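Local atomic coordinates of Fe-superoxide dismutase homolog (Plasmodium berghei, PDB entry 2A03), a protein that destroys superoxide radicals, converting them to hydrogen peroxide and molecular oxygen at a metal centre, as a member of the iron/manganese superoxide dismutase family. Residues His26-Glu29 with Glu30-Ser33; Ala76-Ile79 with Trp80-Phe84. One frame throughout, in Å; residues are numbered along the deposited sequence.

How the contacts relate
Both contacts are local, each made by residues three to five apart in one continuous run of chain, and both belong to the alpha-hairpin domain. Contact 1 starts helix 29-51, whereas contact 2 lies within helix 70-87; their centres are 18 Å apart and their nearest atoms about 9 Å, without touching. The manganese relates them. In contact 2 His82 binds it directly, whereas in contact 1 the side chain of Thr31 stays about 8 Å from the ion and about 4 Å from that of His35, another ligand. The zinc beside His26 is a separate ion. Ile27 and Leu32 of contact 1 also touch Tyr85 and Trp86 of helix 70-87.

Contact 1 (His26-Glu29 with Glu30-Ser33); sequences HISE and ETLS. With ZN (zinc ion), chain D.
Ile27 lays its CG2 methyl against two side chains of the first helical turn, meeting Thr31 CG2 at 3.3 Å and Leu32 CD1 at 3.4 Å. With CG1 beside the backbone N (chi1 -61°), the touching branch CG2 is placed anti to that N, facing the helix turn. Each pair crosses at about a right angle, so methyl meets methyl instead of the chains lying alongside.

The polar evidence centres on Ser28, the N-cap of helix 29-51. Ser28 OG accepts from Thr31 N at 3.0 Å, with an angle of 159° at the hydrogen. A chi1 of 80° sets the hydroxyl between the backbone N and the carbonyl carbon, from where it reaches forward over the first turn. The carbonyls then take over: Ser28 O receives Leu32 N at 3.0 Å, and Glu29 O receives Ser33 N. Ser33 OG turns back to donate to Glu30 O at 2.9 Å.

Asp175 reinforces the cap from outside, one carboxylate oxygen bonding Ser28 OG and the other Thr31 OG1. Glu30 extends fully to a salt bridge between its OE2 and Arg177 NH2 of the second subunit.

At the loop end, His26 NE2 binds a zinc ion at 2.3 Å, which also binds two waters. The bonds are consistent with a helix start held by a serine cap shared with Asp175 and by the Ile27 methyl contacts, while Glu30 ties this turn to the dimer partner.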
ATOM      1  N   HIS A  26       3.228  -3.678 -21.430  1.00 27.72           N
ATOM      2  CA  HIS A  26       3.974  -3.675 -20.192  1.00 27.78           C
ATOM      3  C   HIS A  26       3.210  -2.990 -19.058  1.00 27.94           C
ATOM      4  O   HIS A  26       3.051  -3.564 -17.978  1.00 26.72           O
ATOM      5  CB  HIS A  26       5.305  -2.987 -20.414  1.00 26.80           C
ATOM      6  CG  HIS A  26       6.015  -3.477 -21.630  1.00 28.91           C
ATOM      7  ND1 HIS A  26       6.305  -4.810 -21.830  1.00 26.52           N
ATOM      8  CD2 HIS A  26       6.448  -2.823 -22.734  1.00 26.35           C
ATOM      9  CE1 HIS A  26       6.923  -4.945 -22.986  1.00 29.74           C
ATOM     10  NE2 HIS A  26       7.027  -3.756 -23.549  1.00 27.35           N
ATOM     11  N   ILE A  27       2.780  -1.753 -19.301  1.00 28.42           N
ATOM     12  CA  ILE A  27       1.784  -1.106 -18.454  1.00 29.34           C
ATOM     13  C   ILE A  27       0.611  -0.725 -19.377  1.00 29.62           C
ATOM     14  O   ILE A  27       0.794  -0.088 -20.431  1.00 30.02           O
ATOM     15  CB  ILE A  27       2.353   0.095 -17.661  1.00 30.31           C
ATOM     16  CG1 ILE A  27       3.482  -0.373 -16.727  1.00 30.93           C
ATOM     17  CG2 ILE A  27       1.273   0.761 -16.811  1.00 30.55           C
ATOM     18  CD1 ILE A  27       4.346   0.759 -16.169  1.00 31.05           C
ATOM     19  N   SER A  28      -0.584  -1.167 -19.003  1.00 28.47           N
ATOM     20  CA  SER A  28      -1.750  -0.938 -19.841  1.00 28.44           C
ATOM     21  C   SER A  28      -2.215   0.529 -19.897  1.00 28.20           C
ATOM     22  O   SER A  28      -1.911   1.353 -19.019  1.00 27.27           O
ATOM     23  CB  SER A  28      -2.916  -1.840 -19.415  1.00 26.83           C
ATOM     24  OG  SER A  28      -3.581  -1.313 -18.292  1.00 24.89           O
ATOM     25  N   GLU A  29      -2.948   0.815 -20.963  1.00 28.79           N
ATOM     26  CA  GLU A  29      -3.647   2.074 -21.148  1.00 29.45           C
ATOM     27  C   GLU A  29      -4.564   2.388 -19.982  1.00 28.50           C
ATOM     28  O   GLU A  29      -4.550   3.512 -19.466  1.00 28.26           O
ATOM     29  CB  GLU A  29      -4.445   2.041 -22.440  1.00 28.39           C
ATOM     30  CG  GLU A  29      -4.989   3.378 -22.835  1.00 30.87           C
ATOM     31  CD  GLU A  29      -5.980   3.274 -23.977  1.00 33.88           C
ATOM     32  OE1 GLU A  29      -7.099   2.741 -23.768  1.00 46.66           O
ATOM     33  OE2 GLU A  29      -5.642   3.729 -25.080  1.00 40.78           O
ATOM     34  N   GLU A  30      -5.336   1.397 -19.554  1.00 28.20           N
ATOM     35  CA  GLU A  30      -6.196   1.578 -18.405  1.00 29.63           C
ATOM     36  C   GLU A  30      -5.406   1.946 -17.136  1.00 31.47           C
ATOM     37  O   GLU A  30      -5.828   2.819 -16.368  1.00 32.50           O
ATOM     38  CB  GLU A  30      -7.045   0.335 -18.169  1.00 29.43           C
ATOM     39  CG  GLU A  30      -7.956   0.435 -16.949  1.00 28.42           C
ATOM     40  CD  GLU A  30      -8.791  -0.813 -16.741  1.00 28.92           C
ATOM     41  OE1 GLU A  30      -8.619  -1.786 -17.520  1.00 25.63           O
ATOM     42  OE2 GLU A  30      -9.621  -0.807 -15.796  1.00 26.98           O
ATOM     43  N   THR A  31      -4.264   1.300 -16.915  1.00 32.06           N
ATOM     44  CA  THR A  31      -3.441   1.628 -15.760  1.00 32.20           C
ATOM     45  C   THR A  31      -2.986   3.082 -15.821  1.00 32.32           C
ATOM     46  O   THR A  31      -3.137   3.820 -14.855  1.00 33.67           O
ATOM     47  CB  THR A  31      -2.234   0.677 -15.613  1.00 31.78           C
ATOM     48  OG1 THR A  31      -2.689  -0.591 -15.144  1.00 34.90           O
ATOM     49  CG2 THR A  31      -1.211   1.197 -14.606  1.00 32.61           C
ATOM     50  N   LEU A  32      -2.432   3.509 -16.939  1.00 32.85           N
ATOM     51  CA  LEU A  32      -2.012   4.910 -17.052  1.00 33.66           C
ATOM     52  C   LEU A  32      -3.141   5.893 -16.809  1.00 33.06           C
ATOM     53  O   LEU A  32      -2.922   6.937 -16.202  1.00 33.18           O
ATOM     54  CB  LEU A  32      -1.384   5.204 -18.410  1.00 33.17           C
ATOM     55  CG  LEU A  32       0.122   5.269 -18.319  1.00 35.79           C
ATOM     56  CD1 LEU A  32       0.626   3.941 -17.871  1.00 37.18           C
ATOM     57  CD2 LEU A  32       0.761   5.681 -19.657  1.00 37.35           C
ATOM     58  N   SER A  33      -4.337   5.576 -17.294  1.00 33.00           N
ATOM     59  CA  SER A  33      -5.449   6.481 -17.137  1.00 33.83           C
ATOM     60  C   SER A  33      -5.863   6.594 -15.679  1.00 32.34           C
ATOM     61  O   SER A  33      -6.094   7.689 -15.213  1.00 33.91           O
ATOM     62  CB  SER A  33      -6.651   6.090 -18.029  1.00 34.79           C
ATOM     63  OG  SER A  33      -7.354   4.998 -17.483  1.00 42.25           O
TER
HETATM   64 ZN    ZN D 600       8.179  -2.909 -25.401  1.00 64.06          ZN
HETATM   65  O   HOH W   1      10.533  -2.214 -24.969  1.00 43.08           O
HETATM   66  O   HOH W   2       8.786  -5.107 -25.352  1.00 49.43           O

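Contact 2 (Ala76-Ile79 with Trp80-Phe84); sequences AAQI and WNHSF. With MN (manganese (II) ion), chain C.
This is a local contact between residues three and four apart within helix 70-87, buried near the centre of the chain, where one helix face turns toward the manganese. Four backbone bonds establish the helix, from Trp80 N, Asn81 N, His82 N and Ser83 N to the carbonyls of Ala76, Ala77, Gln78 and Ile79.

One of these carbonyls carries a second bond. Gln78 O accepts from His82 N at 3.0 Å and from His82 ND1 at 2.6 Å, and the two donors approach from opposite faces of the carbonyl plane. The oxygen lies only 1° out of the imidazole plane, which restrains rotation of the ring and marks ND1 as the protonated nitrogen. His82 NE2, the other ring nitrogen, binds the manganese at 2.1 Å. His35, Asp166 and His170 supply the other protein ligands, and Trp131 meets the His82 ring edge-to-face.

The Gln78 side chain bends at chi2 (-69°), which brings its amide past the ring with the two planes 75° apart; Gln78 NE2 comes within 3.5 Å of His82 CE1. Gln78 NE2 donates to the manganese-bound water at 3.1 Å and also bonds Tyr43 OH. At the other end of the amide, Gln78 OE1 accepts from Asn81 ND2 at 3.1 Å, in the plane of the Gln78 side-chain carbonyl. Ala150 O and Asn152 also bond Asn81, which lies one shell beyond Gln78 and is consistent with fixing the turn of its amide.

A water-bonded glutamine four residues before a histidine ligand on the same helix is characteristic of the iron-type enzymes of this superoxide dismutase family, consistent with an iron cofactor, although manganese is bound here.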
ATOM      1  N   ALA A  76       2.394  16.229  -1.714  1.00 29.87           N
ATOM      2  CA  ALA A  76       3.388  16.947  -2.507  1.00 29.90           C
ATOM      3  C   ALA A  76       4.452  15.998  -3.031  1.00 29.74           C
ATOM      4  O   ALA A  76       4.836  16.058  -4.214  1.00 30.49           O
ATOM      5  CB  ALA A  76       4.031  18.037  -1.679  1.00 29.46           C
ATOM      6  N   ALA A  77       4.938  15.145  -2.134  1.00 29.55           N
ATOM      7  CA  ALA A  77       5.943  14.156  -2.458  1.00 29.77           C
ATOM      8  C   ALA A  77       5.432  13.189  -3.512  1.00 29.84           C
ATOM      9  O   ALA A  77       6.163  12.843  -4.426  1.00 28.58           O
ATOM     10  CB  ALA A  77       6.344  13.412  -1.236  1.00 29.92           C
ATOM     11  N   GLN A  78       4.175  12.766  -3.393  1.00 30.08           N
ATOM     12  CA  GLN A  78       3.604  11.841  -4.373  1.00 30.58           C
ATOM     13  C   GLN A  78       3.477  12.497  -5.736  1.00 30.84           C
ATOM     14  O   GLN A  78       3.621  11.826  -6.759  1.00 32.43           O
ATOM     15  CB  GLN A  78       2.248  11.262  -3.904  1.00 30.51           C
ATOM     16  CG  GLN A  78       2.388  10.187  -2.795  1.00 31.17           C
ATOM     17  CD  GLN A  78       3.032   8.886  -3.297  1.00 31.02           C
ATOM     18  OE1 GLN A  78       4.253   8.781  -3.397  1.00 31.73           O
ATOM     19  NE2 GLN A  78       2.201   7.890  -3.611  1.00 31.64           N
ATOM     20  N   ILE A  79       3.219  13.800  -5.765  1.00 30.45           N
ATOM     21  CA  ILE A  79       3.188  14.515  -7.039  1.00 30.91           C
ATOM     22  C   ILE A  79       4.571  14.404  -7.699  1.00 30.89           C
ATOM     23  O   ILE A  79       4.687  14.050  -8.879  1.00 30.89           O
ATOM     24  CB  ILE A  79       2.824  16.010  -6.866  1.00 30.42           C
ATOM     25  CG1 ILE A  79       1.428  16.180  -6.262  1.00 31.73           C
ATOM     26  CG2 ILE A  79       2.907  16.732  -8.205  1.00 30.17           C
ATOM     27  CD1 ILE A  79       1.086  17.624  -5.879  1.00 32.67           C
ATOM     28  N   TRP A  80       5.608  14.709  -6.925  1.00 30.42           N
ATOM     29  CA  TRP A  80       6.979  14.695  -7.417  1.00 30.94           C
ATOM     30  C   TRP A  80       7.396  13.284  -7.815  1.00 30.05           C
ATOM     31  O   TRP A  80       7.983  13.081  -8.870  1.00 28.79           O
ATOM     32  CB  TRP A  80       7.952  15.251  -6.355  1.00 31.31           C
ATOM     33  CG  TRP A  80       9.310  15.495  -6.917  1.00 32.23           C
ATOM     34  CD1 TRP A  80       9.772  16.662  -7.460  1.00 33.23           C
ATOM     35  CD2 TRP A  80      10.384  14.540  -7.046  1.00 30.37           C
ATOM     36  NE1 TRP A  80      11.051  16.494  -7.908  1.00 33.44           N
ATOM     37  CE2 TRP A  80      11.447  15.200  -7.678  1.00 32.27           C
ATOM     38  CE3 TRP A  80      10.531  13.197  -6.705  1.00 31.36           C
ATOM     39  CZ2 TRP A  80      12.654  14.571  -7.960  1.00 32.67           C
ATOM     40  CZ3 TRP A  80      11.714  12.569  -6.985  1.00 33.07           C
ATOM     41  CH2 TRP A  80      12.768  13.256  -7.616  1.00 33.85           C
ATOM     42  N   ASN A  81       7.113  12.321  -6.939  1.00 30.46           N
ATOM     43  CA  ASN A  81       7.454  10.924  -7.188  1.00 30.26           C
ATOM     44  C   ASN A  81       6.825  10.405  -8.500  1.00 29.67           C
ATOM     45  O   ASN A  81       7.498   9.762  -9.301  1.00 29.34           O
ATOM     46  CB  ASN A  81       7.019  10.030  -6.023  1.00 29.88           C
ATOM     47  CG  ASN A  81       7.727  10.352  -4.708  1.00 30.66           C
ATOM     48  OD1 ASN A  81       8.797  10.970  -4.683  1.00 26.93           O
ATOM     49  ND2 ASN A  81       7.110   9.925  -3.592  1.00 30.06           N
ATOM     50  N   HIS A  82       5.541  10.682  -8.715  1.00 29.03           N
ATOM     51  CA  HIS A  82       4.859  10.200  -9.918  1.00 29.41           C
ATOM     52  C   HIS A  82       5.369  10.849 -11.178  1.00 29.52           C
ATOM     53  O   HIS A  82       5.582  10.168 -12.168  1.00 30.03           O
ATOM     54  CB  HIS A  82       3.355  10.363  -9.813  1.00 28.76           C
ATOM     55  CG  HIS A  82       2.737   9.340  -8.929  1.00 27.50           C
ATOM     56  ND1 HIS A  82       2.676   9.489  -7.561  1.00 23.81           N
ATOM     57  CD2 HIS A  82       2.216   8.122  -9.209  1.00 23.53           C
ATOM     58  CE1 HIS A  82       2.128   8.408  -7.036  1.00 26.89           C
ATOM     59  NE2 HIS A  82       1.849   7.560  -8.013  1.00 25.89           N
ATOM     60  N   SER A  83       5.602  12.151 -11.134  1.00 29.56           N
ATOM     61  CA  SER A  83       6.242  12.823 -12.261  1.00 31.08           C
ATOM     62  C   SER A  83       7.604  12.203 -12.582  1.00 30.66           C
ATOM     63  O   SER A  83       7.960  12.071 -13.748  1.00 30.60           O
ATOM     64  CB  SER A  83       6.367  14.334 -12.000  1.00 31.64           C
ATOM     65  OG  SER A  83       5.071  14.909 -11.948  1.00 32.81           O
ATOM     66  N   PHE A  84       8.351  11.822 -11.545  1.00 30.52           N
ATOM     67  CA  PHE A  84       9.661  11.211 -11.739  1.00 30.98           C
ATOM     68  C   PHE A  84       9.535   9.810 -12.330  1.00 31.23           C
ATOM     69  O   PHE A  84      10.352   9.386 -13.149  1.00 30.45           O
ATOM     70  CB  PHE A  84      10.435  11.175 -10.427  1.00 30.91           C
ATOM     71  CG  PHE A  84      11.923  11.087 -10.612  1.00 30.53           C
ATOM     72  CD1 PHE A  84      12.658  12.215 -10.964  1.00 33.27           C
ATOM     73  CD2 PHE A  84      12.588   9.889 -10.441  1.00 30.03           C
ATOM     74  CE1 PHE A  84      14.039  12.152 -11.136  1.00 32.42           C
ATOM     75  CE2 PHE A  84      13.956   9.810 -10.616  1.00 32.96           C
ATOM     76  CZ  PHE A  84      14.689  10.950 -10.959  1.00 33.23           C
TER
HETATM   77 MN    MN C 200       1.537   5.509  -7.926  1.00 25.32          MN
HETATM   78  O   HOH W   3       2.333   5.680  -5.763  1.00 28.56           O